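Local coordinates for NIF3-related protein (Bacillus cereus, PDB 2GX8) that is of unknown function but belongs to the NIF3 family, binds a pair of zinc ions and carries an inserted domain thought to be regulatory, at residues N30-I35 and G58-P63; V73-V78 and Y109-E114; E175-L180 and E224-E229; K309-G314 and D330-G335. All coordinates share one frame; numbering follows the deposited sequence.

Interaction 1 (N30-I35 and G58-P63); sequences NGHEII and GALNKP
Leu60, early in the loop 58-63, meets the first turn of helix 31-38 with both ends of the residue. Its CB lies over one face of the His32 imidazole, 3.8 Å from the ring centroid and 19° off the normal, a CH-pi contact displaced toward the rim. CG stands beside the backbone N (chi1 -60°), and CD1 comes to 3.8 Å from Ile35 CG1, the two side chains crossing at about a right angle. Leu60 O reaches the helix start, where Gly31 N and His32 N both approach it in weak, bent bonds. Asn61, the centre of an inverse gamma turn, runs alongside His32, with CB 3.8 Å from NE2. Gly31 N also meets Lys62 O, weakly, at 3.3 Å, and Asn30 CA approaches the same Lys62 O at 3.1 Å in a CA-H...O contact; the lysine NZ donates to Ala59 O within the loop and bonds to Asn87 O. Pro63 pairs with Asn30 in a single backbone bridge. At that same Asn30, OD1 accepts Glu33 N at 3.0 Å, nearly in line with its C=O bond: the classic side-chain N-cap of an alpha-helix.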
loop_
_atom_site.group_PDB
_atom_site.type_symbol
_atom_site.label_atom_id
_atom_site.label_comp_id
_atom_site.label_asym_id
_atom_site.label_seq_id
_atom_site.Cartn_x
_atom_site.Cartn_y
_atom_site.Cartn_z
ATOM N N ASN C 30 -7.038 17.250 -40.855
ATOM C CA ASN C 30 -5.881 16.782 -40.141
ATOM C C ASN C 30 -6.337 15.693 -39.168
ATOM O O ASN C 30 -7.533 15.442 -39.039
ATOM C CB ASN C 30 -5.098 17.934 -39.488
ATOM C CG ASN C 30 -5.819 18.568 -38.321
ATOM O OD1 ASN C 30 -6.701 17.978 -37.716
ATOM N ND2 ASN C 30 -5.409 19.768 -37.973
ATOM N N GLY C 31 -5.403 15.032 -38.501
ATOM C CA GLY C 31 -5.763 13.971 -37.562
ATOM C C GLY C 31 -6.690 14.419 -36.444
ATOM O O GLY C 31 -7.631 13.689 -36.093
ATOM N N HIS C 32 -6.454 15.631 -35.924
ATOM C CA HIS C 32 -7.220 16.177 -34.798
ATOM C C HIS C 32 -8.703 16.283 -35.050
ATOM O O HIS C 32 -9.508 16.024 -34.156
ATOM C CB HIS C 32 -6.728 17.557 -34.397
ATOM C CG HIS C 32 -5.364 17.573 -33.795
ATOM N ND1 HIS C 32 -5.037 16.830 -32.684
ATOM C CD2 HIS C 32 -4.272 18.314 -34.093
ATOM C CE1 HIS C 32 -3.778 17.068 -32.357
ATOM N NE2 HIS C 32 -3.295 17.975 -33.189
ATOM N N GLU C 33 -9.042 16.686 -36.268
ATOM C CA GLU C 33 -10.409 16.852 -36.703
ATOM C C GLU C 33 -11.092 15.511 -36.747
ATOM O O GLU C 33 -12.175 15.349 -36.191
ATOM C CB GLU C 33 -10.423 17.478 -38.080
ATOM C CG GLU C 33 -9.735 18.831 -38.093
ATOM C CD GLU C 33 -9.848 19.544 -39.436
ATOM O OE1 GLU C 33 -10.848 19.272 -40.183
ATOM O OE2 GLU C 33 -8.945 20.383 -39.726
ATOM N N ILE C 34 -10.461 14.552 -37.411
ATOM C CA ILE C 34 -10.997 13.189 -37.490
ATOM C C ILE C 34 -11.233 12.626 -36.102
ATOM O O ILE C 34 -12.324 12.181 -35.779
ATOM C CB ILE C 34 -10.050 12.297 -38.296
ATOM C CG1 ILE C 34 -9.980 12.872 -39.717
ATOM C CG2 ILE C 34 -10.512 10.838 -38.283
ATOM C CD1 ILE C 34 -9.006 12.207 -40.615
ATOM N N ILE C 35 -10.198 12.676 -35.280
ATOM C CA ILE C 35 -10.248 12.204 -33.905
ATOM C C ILE C 35 -11.340 12.917 -33.126
ATOM O O ILE C 35 -12.081 12.287 -32.381
ATOM C CB ILE C 35 -8.851 12.342 -33.249
ATOM C CG1 ILE C 35 -7.926 11.301 -33.868
ATOM C CG2 ILE C 35 -8.896 12.200 -31.749
ATOM C CD1 ILE C 35 -8.523 9.918 -33.886
ATOM N N GLY C 58 2.863 8.932 -32.377
ATOM C CA GLY C 58 2.791 9.886 -33.480
ATOM C C GLY C 58 2.225 11.231 -33.119
ATOM O O GLY C 58 2.324 11.656 -31.963
ATOM N N ALA C 59 1.652 11.894 -34.135
ATOM C CA ALA C 59 1.050 13.239 -34.067
ATOM C C ALA C 59 -0.189 13.291 -34.965
ATOM O O ALA C 59 -0.285 12.548 -35.936
ATOM C CB ALA C 59 2.026 14.258 -34.540
ATOM N N LEU C 60 -1.138 14.168 -34.650
ATOM C CA LEU C 60 -2.356 14.266 -35.464
ATOM C C LEU C 60 -2.434 15.561 -36.268
ATOM O O LEU C 60 -3.351 15.739 -37.071
ATOM C CB LEU C 60 -3.601 14.133 -34.585
ATOM C CG LEU C 60 -3.744 12.839 -33.802
ATOM C CD1 LEU C 60 -4.716 13.048 -32.675
ATOM C CD2 LEU C 60 -4.145 11.665 -34.709
ATOM N N ASN C 61 -1.484 16.468 -36.057
ATOM C CA ASN C 61 -1.495 17.756 -36.769
ATOM C C ASN C 61 -0.874 17.684 -38.164
ATOM O O ASN C 61 0.121 18.422 -38.461
ATOM C CB ASN C 61 -0.840 18.850 -35.915
ATOM C CG ASN C 61 0.522 18.437 -35.355
ATOM O OD1 ASN C 61 1.037 17.352 -35.638
ATOM N ND2 ASN C 61 1.112 19.314 -34.553
ATOM N N LYS C 62 -1.505 16.812 -39.029
ATOM C CA LYS C 62 -0.948 16.551 -40.350
ATOM C C LYS C 62 -2.105 16.110 -41.258
ATOM O O LYS C 62 -3.066 15.563 -40.760
ATOM C CB LYS C 62 0.122 15.444 -40.217
ATOM C CG LYS C 62 -0.427 14.068 -39.717
ATOM C CD LYS C 62 0.665 13.120 -39.192
ATOM C CE LYS C 62 0.215 11.622 -39.171
ATOM N NZ LYS C 62 -1.173 11.375 -38.649
ATOM N N PRO C 63 -2.049 16.383 -42.580
ATOM C CA PRO C 63 -3.132 15.956 -43.501
ATOM C C PRO C 63 -3.369 14.442 -43.519
ATOM O O PRO C 63 -2.416 13.678 -43.683
ATOM C CB PRO C 63 -2.629 16.425 -44.875
ATOM C CG PRO C 63 -1.741 17.568 -44.557
ATOM C CD PRO C 63 -1.023 17.172 -43.289
#

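Interaction 2 (V73-V78 and Y109-E114); sequences VTEEVV and YGKIIE
Helix 75-84 starts beside helix 108-118, and the backbones come nearest at Glu75 and Ile112, whose CA atoms are 5.3 Å apart. This is helix-helix packing in the alpha/beta part of the NIF3 fold that holds strands 66-70 and 88-91, with the beginning of one helix set against the middle of the other. Thr74 is the N-cap of the first helix, its OG1 accepting a weak bond from Val77 N. Ile112 is the residue with the largest share of the contact. Its CG1 lies beside the backbone N (chi1 -63°), and from there CD1 reaches over the turn that leads into the helix, 3.8 Å from Val73 O and 3.9 Å from Glu75 N. CG1 itself rests 4.0 Å from Glu75 CB. Met347 of the third subunit also packs on Ile112. The extended Glu75 side chain crosses Lys111 obliquely, yet the two charges do not pair: OE2 forms a salt bridge with Lys115, and Lys111 NZ bonds to Thr105 O. The carboxylate lies beside the start of Lys111, OE1 4.1 Å from Lys111 CB. On the other branch of Ile112, CG2 meets Val78 CG2 at 4.0 Å.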
loop_
_atom_site.group_PDB
_atom_site.type_symbol
_atom_site.label_atom_id
_atom_site.label_comp_id
_atom_site.label_asym_id
_atom_site.label_seq_id
_atom_site.Cartn_x
_atom_site.Cartn_y
_atom_site.Cartn_z
ATOM N N VAL C 73 -3.269 -3.966 -33.239
ATOM C CA VAL C 73 -2.274 -3.409 -34.130
ATOM C C VAL C 73 -1.090 -4.346 -34.194
ATOM O O VAL C 73 -0.152 -4.221 -33.428
ATOM C CB VAL C 73 -1.789 -2.009 -33.721
ATOM C CG1 VAL C 73 -0.792 -1.489 -34.741
ATOM C CG2 VAL C 73 -2.957 -1.050 -33.573
ATOM N N THR C 74 -1.153 -5.318 -35.088
ATOM C CA THR C 74 -0.053 -6.272 -35.282
ATOM C C THR C 74 0.790 -5.683 -36.398
ATOM O O THR C 74 0.400 -4.678 -36.990
ATOM C CB THR C 74 -0.591 -7.609 -35.765
ATOM O OG1 THR C 74 -1.254 -7.409 -37.020
ATOM C CG2 THR C 74 -1.609 -8.145 -34.779
ATOM N N GLU C 75 1.933 -6.285 -36.710
ATOM C CA GLU C 75 2.762 -5.737 -37.774
ATOM C C GLU C 75 2.081 -5.822 -39.159
ATOM O O GLU C 75 2.188 -4.882 -39.954
ATOM C CB GLU C 75 4.164 -6.340 -37.793
ATOM C CG GLU C 75 5.136 -5.434 -38.537
ATOM C CD GLU C 75 6.569 -5.851 -38.401
ATOM O OE1 GLU C 75 6.824 -6.870 -37.727
ATOM O OE2 GLU C 75 7.448 -5.157 -38.963
ATOM N N GLU C 76 1.343 -6.915 -39.403
ATOM C CA GLU C 76 0.650 -7.122 -40.673
ATOM C C GLU C 76 -0.416 -6.061 -40.867
ATOM O O GLU C 76 -0.713 -5.692 -42.002
ATOM C CB GLU C 76 0.041 -8.526 -40.795
ATOM C CG GLU C 76 1.023 -9.695 -40.961
ATOM C CD GLU C 76 1.776 -10.087 -39.674
ATOM O OE1 GLU C 76 1.338 -9.716 -38.558
ATOM O OE2 GLU C 76 2.814 -10.791 -39.780
ATOM N N VAL C 77 -1.002 -5.586 -39.768
ATOM C CA VAL C 77 -2.009 -4.504 -39.820
ATOM C C VAL C 77 -1.334 -3.176 -40.226
ATOM O O VAL C 77 -1.903 -2.389 -40.999
ATOM C CB VAL C 77 -2.801 -4.347 -38.483
ATOM C CG1 VAL C 77 -3.579 -3.029 -38.448
ATOM C CG2 VAL C 77 -3.729 -5.518 -38.256
ATOM N N VAL C 78 -0.115 -2.949 -39.715
ATOM C CA VAL C 78 0.669 -1.762 -40.055
ATOM C C VAL C 78 1.080 -1.824 -41.542
ATOM O O VAL C 78 1.021 -0.804 -42.238
ATOM C CB VAL C 78 1.895 -1.538 -39.097
ATOM C CG1 VAL C 78 2.585 -0.226 -39.416
ATOM C CG2 VAL C 78 1.459 -1.484 -37.642
ATOM N N TYR C 109 7.609 -6.952 -31.007
ATOM C CA TYR C 109 6.827 -5.834 -30.511
ATOM C C TYR C 109 7.446 -4.492 -30.808
ATOM O O TYR C 109 6.750 -3.572 -31.231
ATOM C CB TYR C 109 6.627 -5.995 -29.011
ATOM C CG TYR C 109 5.829 -4.886 -28.383
ATOM C CD1 TYR C 109 4.493 -4.703 -28.723
ATOM C CD2 TYR C 109 6.391 -4.041 -27.437
ATOM C CE1 TYR C 109 3.730 -3.714 -28.156
ATOM C CE2 TYR C 109 5.634 -3.029 -26.859
ATOM C CZ TYR C 109 4.291 -2.885 -27.219
ATOM O OH TYR C 109 3.488 -1.916 -26.666
ATOM N N GLY C 110 8.761 -4.382 -30.584
ATOM C CA GLY C 110 9.498 -3.137 -30.824
ATOM C C GLY C 110 9.516 -2.802 -32.304
ATOM O O GLY C 110 9.560 -1.634 -32.669
ATOM N N LYS C 111 9.481 -3.829 -33.152
ATOM C CA LYS C 111 9.440 -3.673 -34.597
ATOM C C LYS C 111 8.125 -3.048 -35.080
ATOM O O LYS C 111 8.086 -2.428 -36.136
ATOM C CB LYS C 111 9.600 -5.035 -35.278
ATOM C CG LYS C 111 10.994 -5.597 -35.326
ATOM C CD LYS C 111 10.947 -6.942 -36.008
ATOM C CE LYS C 111 12.325 -7.369 -36.435
ATOM N NZ LYS C 111 13.279 -7.189 -35.332
ATOM N N ILE C 112 7.051 -3.224 -34.325
ATOM C CA ILE C 112 5.752 -2.639 -34.691
ATOM C C ILE C 112 5.810 -1.153 -34.436
ATOM O O ILE C 112 5.442 -0.352 -35.293
ATOM C CB ILE C 112 4.578 -3.234 -33.868
ATOM C CG1 ILE C 112 4.427 -4.729 -34.150
ATOM C CG2 ILE C 112 3.268 -2.522 -34.245
ATOM C CD1 ILE C 112 3.442 -5.438 -33.238
ATOM N N ILE C 113 6.291 -0.787 -33.253
ATOM C CA ILE C 113 6.457 0.628 -32.875
ATOM C C ILE C 113 7.414 1.319 -33.856
ATOM O O ILE C 113 7.167 2.445 -34.307
ATOM C CB ILE C 113 6.985 0.713 -31.431
ATOM C CG1 ILE C 113 5.935 0.132 -30.473
ATOM C CG2 ILE C 113 7.271 2.140 -31.018
ATOM C CD1 ILE C 113 6.452 0.000 -29.084
ATOM N N GLU C 114 8.498 0.624 -34.194
ATOM C CA GLU C 114 9.510 1.133 -35.153
ATOM C C GLU C 114 8.901 1.347 -36.536
ATOM O O GLU C 114 9.130 2.376 -37.180
ATOM C CB GLU C 114 10.666 0.137 -35.254
ATOM C CG GLU C 114 11.721 0.487 -36.295
ATOM C CD GLU C 114 12.827 -0.559 -36.403
ATOM O OE1 GLU C 114 12.487 -1.757 -36.471
ATOM O OE2 GLU C 114 14.025 -0.182 -36.438
#

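Interaction 3 (E175-L180 and E224-E229); sequences EVRKAL and EEVRIE
Ile228 points from strand 224-229 toward helix 175-180, and three helix side chains close round it from different directions. Helix 170-182 packs here on a face of the antiparallel sheet of strands 150-168, 221-233 and 194-206. Helix and strand run almost parallel, 11° apart in direction, with their axes 10.1 Å from each other at the closest. Beside its backbone N (chi1 -54°), Ile228 CG1 directs CD1 at the helix. Val176 crosses this branch obliquely, CG1 to CD1 4.2 Å. Arg177 lies across it at about a right angle, its CG 4.1 Å from the same CD1. The second branch is used separately: Ile228 CG2 meets Leu180 CD1, one helical turn on from Val176, at 4.2 Å. Arg177 is extended from CG to NE; Val226 CG1 lies oblique to its guanidinium, 4.3 Å from Arg177 NH2. The polar end of this arginine is held elsewhere, by a salt bridge from NH1 to Glu174 and a hydrogen bond from NE to Ser197 OG. Helix 237-247 packs beside the same residues, Val240 and Met244 touching Leu180, while on the strand Arg227 and Glu229 form salt bridges with neighbouring subunits. The contact is thus almost wholly apolar: dispersion and the burial of branched side chains join helix and strand, and the arginine contributes its aliphatic stem while its charged end is paired with Glu174.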
loop_
_atom_site.group_PDB
_atom_site.type_symbol
_atom_site.label_atom_id
_atom_site.label_comp_id
_atom_site.label_asym_id
_atom_site.label_seq_id
_atom_site.Cartn_x
_atom_site.Cartn_y
_atom_site.Cartn_z
ATOM N N GLU C 175 -36.212 33.014 -27.936
ATOM C CA GLU C 175 -34.940 32.895 -28.606
ATOM C C GLU C 175 -33.950 32.083 -27.740
ATOM O O GLU C 175 -33.199 31.256 -28.255
ATOM C CB GLU C 175 -34.444 34.315 -28.856
ATOM C CG GLU C 175 -33.187 34.445 -29.655
ATOM C CD GLU C 175 -32.877 35.897 -29.996
ATOM O OE1 GLU C 175 -33.792 36.768 -29.864
ATOM O OE2 GLU C 175 -31.717 36.158 -30.406
ATOM N N VAL C 176 -33.986 32.302 -26.424
ATOM C CA VAL C 176 -33.105 31.595 -25.461
ATOM C C VAL C 176 -33.501 30.129 -25.275
ATOM O O VAL C 176 -32.636 29.278 -25.156
ATOM C CB VAL C 176 -32.953 32.385 -24.134
ATOM C CG1 VAL C 176 -32.260 31.581 -23.035
ATOM C CG2 VAL C 176 -32.166 33.652 -24.412
ATOM N N ARG C 177 -34.801 29.830 -25.282
ATOM C CA ARG C 177 -35.265 28.441 -25.236
ATOM C C ARG C 177 -34.797 27.672 -26.483
ATOM O O ARG C 177 -34.391 26.505 -26.376
ATOM C CB ARG C 177 -36.786 28.353 -25.218
ATOM C CG ARG C 177 -37.459 28.929 -24.032
ATOM C CD ARG C 177 -38.935 28.699 -24.177
ATOM N NE ARG C 177 -39.686 29.464 -23.197
ATOM C CZ ARG C 177 -40.393 30.561 -23.464
ATOM N NH1 ARG C 177 -40.495 31.017 -24.711
ATOM N NH2 ARG C 177 -41.042 31.183 -22.478
ATOM N N LYS C 178 -34.868 28.320 -27.654
ATOM C CA LYS C 178 -34.490 27.679 -28.912
ATOM C C LYS C 178 -33.019 27.332 -28.897
ATOM O O LYS C 178 -32.635 26.256 -29.325
ATOM C CB LYS C 178 -34.788 28.583 -30.109
ATOM C CG LYS C 178 -34.586 27.892 -31.457
ATOM C CD LYS C 178 -34.789 28.849 -32.617
ATOM C CE LYS C 178 -34.791 28.116 -33.961
ATOM N NZ LYS C 178 -33.488 27.483 -34.313
ATOM N N ALA C 179 -32.212 28.260 -28.392
ATOM C CA ALA C 179 -30.769 28.111 -28.310
ATOM C C ALA C 179 -30.389 26.973 -27.389
ATOM O O ALA C 179 -29.485 26.217 -27.679
ATOM C CB ALA C 179 -30.152 29.395 -27.823
ATOM N N LEU C 180 -31.072 26.875 -26.258
ATOM C CA LEU C 180 -30.825 25.803 -25.301
ATOM C C LEU C 180 -31.157 24.448 -25.906
ATOM O O LEU C 180 -30.376 23.508 -25.799
ATOM C CB LEU C 180 -31.656 26.023 -24.048
ATOM C CG LEU C 180 -31.209 27.091 -23.051
ATOM C CD1 LEU C 180 -32.273 27.244 -22.003
ATOM C CD2 LEU C 180 -29.894 26.730 -22.381
ATOM N N GLU C 224 -39.641 42.727 -14.514
ATOM C CA GLU C 224 -40.402 41.494 -14.792
ATOM C C GLU C 224 -39.503 40.611 -15.674
ATOM O O GLU C 224 -38.850 41.093 -16.580
ATOM C CB GLU C 224 -41.739 41.781 -15.470
ATOM C CG GLU C 224 -42.731 42.592 -14.624
ATOM C CD GLU C 224 -43.882 43.207 -15.465
ATOM O OE1 GLU C 224 -43.790 43.218 -16.725
ATOM O OE2 GLU C 224 -44.879 43.707 -14.869
ATOM N N GLU C 225 -39.455 39.321 -15.384
ATOM C CA GLU C 225 -38.551 38.405 -16.061
ATOM C C GLU C 225 -39.115 37.005 -16.174
ATOM O O GLU C 225 -40.075 36.642 -15.498
ATOM C CB GLU C 225 -37.281 38.248 -15.226
ATOM C CG GLU C 225 -36.222 39.282 -15.391
ATOM C CD GLU C 225 -34.963 38.898 -14.628
ATOM O OE1 GLU C 225 -35.074 38.614 -13.430
ATOM O OE2 GLU C 225 -33.859 38.909 -15.222
ATOM N N VAL C 226 -38.450 36.194 -16.985
ATOM C CA VAL C 226 -38.829 34.806 -17.194
ATOM C C VAL C 226 -37.724 33.915 -16.645
ATOM O O VAL C 226 -36.539 34.141 -16.898
ATOM C CB VAL C 226 -39.108 34.530 -18.705
ATOM C CG1 VAL C 226 -39.437 33.084 -18.956
ATOM C CG2 VAL C 226 -40.242 35.353 -19.148
ATOM N N ARG C 227 -38.138 32.928 -15.858
ATOM C CA ARG C 227 -37.254 31.972 -15.232
ATOM C C ARG C 227 -37.390 30.716 -16.061
ATOM O O ARG C 227 -38.410 30.015 -15.991
ATOM C CB ARG C 227 -37.709 31.689 -13.796
ATOM C CG ARG C 227 -36.637 31.141 -12.906
ATOM C CD ARG C 227 -37.136 30.542 -11.562
ATOM N NE ARG C 227 -37.192 29.080 -11.607
ATOM C CZ ARG C 227 -36.400 28.255 -10.928
ATOM N NH1 ARG C 227 -35.476 28.693 -10.088
ATOM N NH2 ARG C 227 -36.554 26.966 -11.072
ATOM N N ILE C 228 -36.370 30.445 -16.866
ATOM C CA ILE C 228 -36.359 29.285 -17.735
ATOM C C ILE C 228 -35.474 28.210 -17.145
ATOM O O ILE C 228 -34.318 28.453 -16.828
ATOM C CB ILE C 228 -35.807 29.628 -19.154
ATOM C CG1 ILE C 228 -36.576 30.813 -19.779
ATOM C CG2 ILE C 228 -35.840 28.380 -20.081
ATOM C CD1 ILE C 228 -35.972 31.342 -21.085
ATOM N N GLU C 229 -36.016 27.016 -17.003
ATOM C CA GLU C 229 -35.214 25.910 -16.516
ATOM C C GLU C 229 -35.222 24.770 -17.515
ATOM O O GLU C 229 -36.198 24.580 -18.261
ATOM C CB GLU C 229 -35.654 25.447 -15.138
ATOM C CG GLU C 229 -37.000 24.839 -15.072
ATOM C CD GLU C 229 -37.300 24.288 -13.704
ATOM O OE1 GLU C 229 -37.081 24.992 -12.706
ATOM O OE2 GLU C 229 -37.772 23.142 -13.620
#

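Interaction 4 (K309-G314 and D330-G335); sequences KVAVLG and DVYVTG
Ala311 O, Val312 C and Leu313 CB lie at the edge of the Tyr332 ring, near its plane, while Thr334 CG2 sits over one face, 3.5 Å above it and toward the rim. CG is anti to the backbone N (chi1 180°), and the ring leans along strand 309-313: CD2 sits 3.6 Å from Ala311 CB, and farther out Leu313 lies side by side with it, CD1 3.5 Å from Tyr332 OH. The hydroxyl hydrogen-bonds to Gly317 O. The other flat group, the Asp330 carboxylate, takes Lys309 N on the anti side of OD2 at 3.0 Å, 29° out of its plane; the same oxygen accepts Arg308 N, so two backbone amides grip it at the start of the pairing.

Between these groups the strands are parallel, with bridges from Val310–Val331 to Val312–Val333. Ala311 gives its N-H to Val331 O and receives Val333 N on its own O at 2.8 Å, nearly straight at 176°. Leu313 O is met by Thr334 OG1 at 2.9 Å, in the carbonyl plane. On the side of the sheet away from Tyr332, Val310 lies alongside Val331, CG2 to CG1 3.7 Å, and Val312 alongside Val333.

The two strands belong to a beta-alpha-beta unit whose connection includes helix 321-326. Phe284 of helix 281-292 packs on Val310, Val331 and Val333, and Leu153 of strand 150-168 packs against Ala311, Leu313 and Tyr332. Strand 270-280 pairs antiparallel beyond 306-313, and 351-354 parallel beyond 331-335.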
loop_
_atom_site.group_PDB
_atom_site.type_symbol
_atom_site.label_atom_id
_atom_site.label_comp_id
_atom_site.label_asym_id
_atom_site.label_seq_id
_atom_site.Cartn_x
_atom_site.Cartn_y
_atom_site.Cartn_z
ATOM N N LYS C 309 -33.019 -15.957 -22.754
ATOM C CA LYS C 309 -32.315 -14.674 -22.657
ATOM C C LYS C 309 -30.826 -14.867 -22.586
ATOM O O LYS C 309 -30.319 -15.710 -21.849
ATOM C CB LYS C 309 -32.849 -13.707 -21.602
ATOM C CG LYS C 309 -32.456 -13.927 -20.189
ATOM C CD LYS C 309 -33.168 -12.921 -19.267
ATOM C CE LYS C 309 -32.787 -11.473 -19.527
ATOM N NZ LYS C 309 -33.492 -10.561 -18.559
ATOM N N VAL C 310 -30.145 -14.028 -23.363
ATOM C CA VAL C 310 -28.728 -14.094 -23.593
ATOM C C VAL C 310 -27.999 -12.826 -23.161
ATOM O O VAL C 310 -28.440 -11.713 -23.451
ATOM C CB VAL C 310 -28.483 -14.238 -25.115
ATOM C CG1 VAL C 310 -26.995 -14.264 -25.455
ATOM C CG2 VAL C 310 -29.204 -15.461 -25.677
ATOM N N ALA C 311 -26.869 -13.010 -22.486
ATOM C CA ALA C 311 -25.991 -11.905 -22.106
ATOM C C ALA C 311 -24.761 -11.983 -23.011
ATOM O O ALA C 311 -24.279 -13.062 -23.309
ATOM C CB ALA C 311 -25.586 -12.018 -20.622
ATOM N N VAL C 312 -24.283 -10.858 -23.510
ATOM C CA VAL C 312 -23.017 -10.874 -24.292
ATOM C C VAL C 312 -22.090 -9.763 -23.862
ATOM O O VAL C 312 -22.539 -8.683 -23.553
ATOM C CB VAL C 312 -23.233 -10.858 -25.842
ATOM C CG1 VAL C 312 -24.239 -9.796 -26.258
ATOM C CG2 VAL C 312 -21.902 -10.700 -26.577
ATOM N N LEU C 313 -20.801 -10.037 -23.804
ATOM C CA LEU C 313 -19.849 -9.013 -23.457
ATOM C C LEU C 313 -18.579 -9.336 -24.254
ATOM O O LEU C 313 -17.889 -10.319 -23.965
ATOM C CB LEU C 313 -19.619 -9.007 -21.946
ATOM C CG LEU C 313 -18.824 -7.847 -21.335
ATOM C CD1 LEU C 313 -19.102 -7.802 -19.866
ATOM C CD2 LEU C 313 -17.351 -7.948 -21.560
ATOM N N GLY C 314 -18.266 -8.536 -25.266
ATOM C CA GLY C 314 -17.102 -8.845 -26.097
ATOM C C GLY C 314 -15.845 -8.677 -25.280
ATOM O O GLY C 314 -15.799 -7.787 -24.443
ATOM N N ASP C 330 -29.737 -16.948 -19.383
ATOM C CA ASP C 330 -29.810 -18.402 -19.489
ATOM C C ASP C 330 -28.452 -18.869 -19.979
ATOM O O ASP C 330 -28.037 -19.999 -19.687
ATOM C CB ASP C 330 -30.870 -18.817 -20.513
ATOM C CG ASP C 330 -32.283 -18.635 -20.006
ATOM O OD1 ASP C 330 -32.555 -18.992 -18.834
ATOM O OD2 ASP C 330 -33.139 -18.165 -20.794
ATOM N N VAL C 331 -27.780 -17.986 -20.723
ATOM C CA VAL C 331 -26.491 -18.247 -21.324
ATOM C C VAL C 331 -25.698 -16.939 -21.401
ATOM O O VAL C 331 -26.271 -15.872 -21.572
ATOM C CB VAL C 331 -26.648 -18.828 -22.754
ATOM C CG1 VAL C 331 -27.305 -17.842 -23.641
ATOM C CG2 VAL C 331 -25.291 -19.226 -23.356
ATOM N N TYR C 332 -24.383 -17.029 -21.307
ATOM C CA TYR C 332 -23.523 -15.847 -21.363
ATOM C C TYR C 332 -22.452 -16.017 -22.447
ATOM O O TYR C 332 -21.681 -16.948 -22.406
ATOM C CB TYR C 332 -22.934 -15.599 -19.965
ATOM C CG TYR C 332 -21.988 -14.399 -19.776
ATOM C CD1 TYR C 332 -20.915 -14.491 -18.891
ATOM C CD2 TYR C 332 -22.166 -13.184 -20.470
ATOM C CE1 TYR C 332 -20.039 -13.404 -18.674
ATOM C CE2 TYR C 332 -21.258 -12.066 -20.265
ATOM C CZ TYR C 332 -20.207 -12.208 -19.368
ATOM O OH TYR C 332 -19.297 -11.171 -19.110
ATOM N N VAL C 333 -22.404 -15.103 -23.409
ATOM C CA VAL C 333 -21.445 -15.168 -24.505
ATOM C C VAL C 333 -20.321 -14.178 -24.278
ATOM O O VAL C 333 -20.532 -12.991 -24.446
ATOM C CB VAL C 333 -22.101 -14.783 -25.851
ATOM C CG1 VAL C 333 -21.076 -14.816 -26.969
ATOM C CG2 VAL C 333 -23.245 -15.692 -26.156
ATOM N N THR C 334 -19.123 -14.669 -23.953
ATOM C CA THR C 334 -17.971 -13.806 -23.673
ATOM C C THR C 334 -16.652 -14.531 -23.960
ATOM O O THR C 334 -16.641 -15.756 -24.074
ATOM C CB THR C 334 -18.029 -13.336 -22.193
ATOM O OG1 THR C 334 -17.087 -12.273 -21.950
ATOM C CG2 THR C 334 -17.823 -14.510 -21.233
ATOM N N GLY C 335 -15.538 -13.803 -24.055
ATOM C CA GLY C 335 -14.248 -14.420 -24.324
ATOM C C GLY C 335 -13.388 -14.665 -23.100
ATOM O O GLY C 335 -13.707 -14.237 -21.986
#

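How the interactions relate
From the N terminus the four contacts follow in series, each closed before the next opens, so none nests or crosses. Interaction 1 closes a loop of 22 residues between the first helix and the loop before strand 66-70. Interaction 2 spans 30 residues and joins two helices of the same alpha/beta part; its centre is 20 Å from that of interaction 1, and both touch the second subunit. Interaction 3 closes the longest loop, 43 residues, in the domain far from interaction 2, their centres 54 Å apart. Interaction 4 closes the shortest, 15 residues, within a beta-alpha-beta unit. Interactions 3 and 4 reach one branched sheet, though their centres lie 47 Å apart; the Leu313 side chain is about 7 Å from a zinc ion.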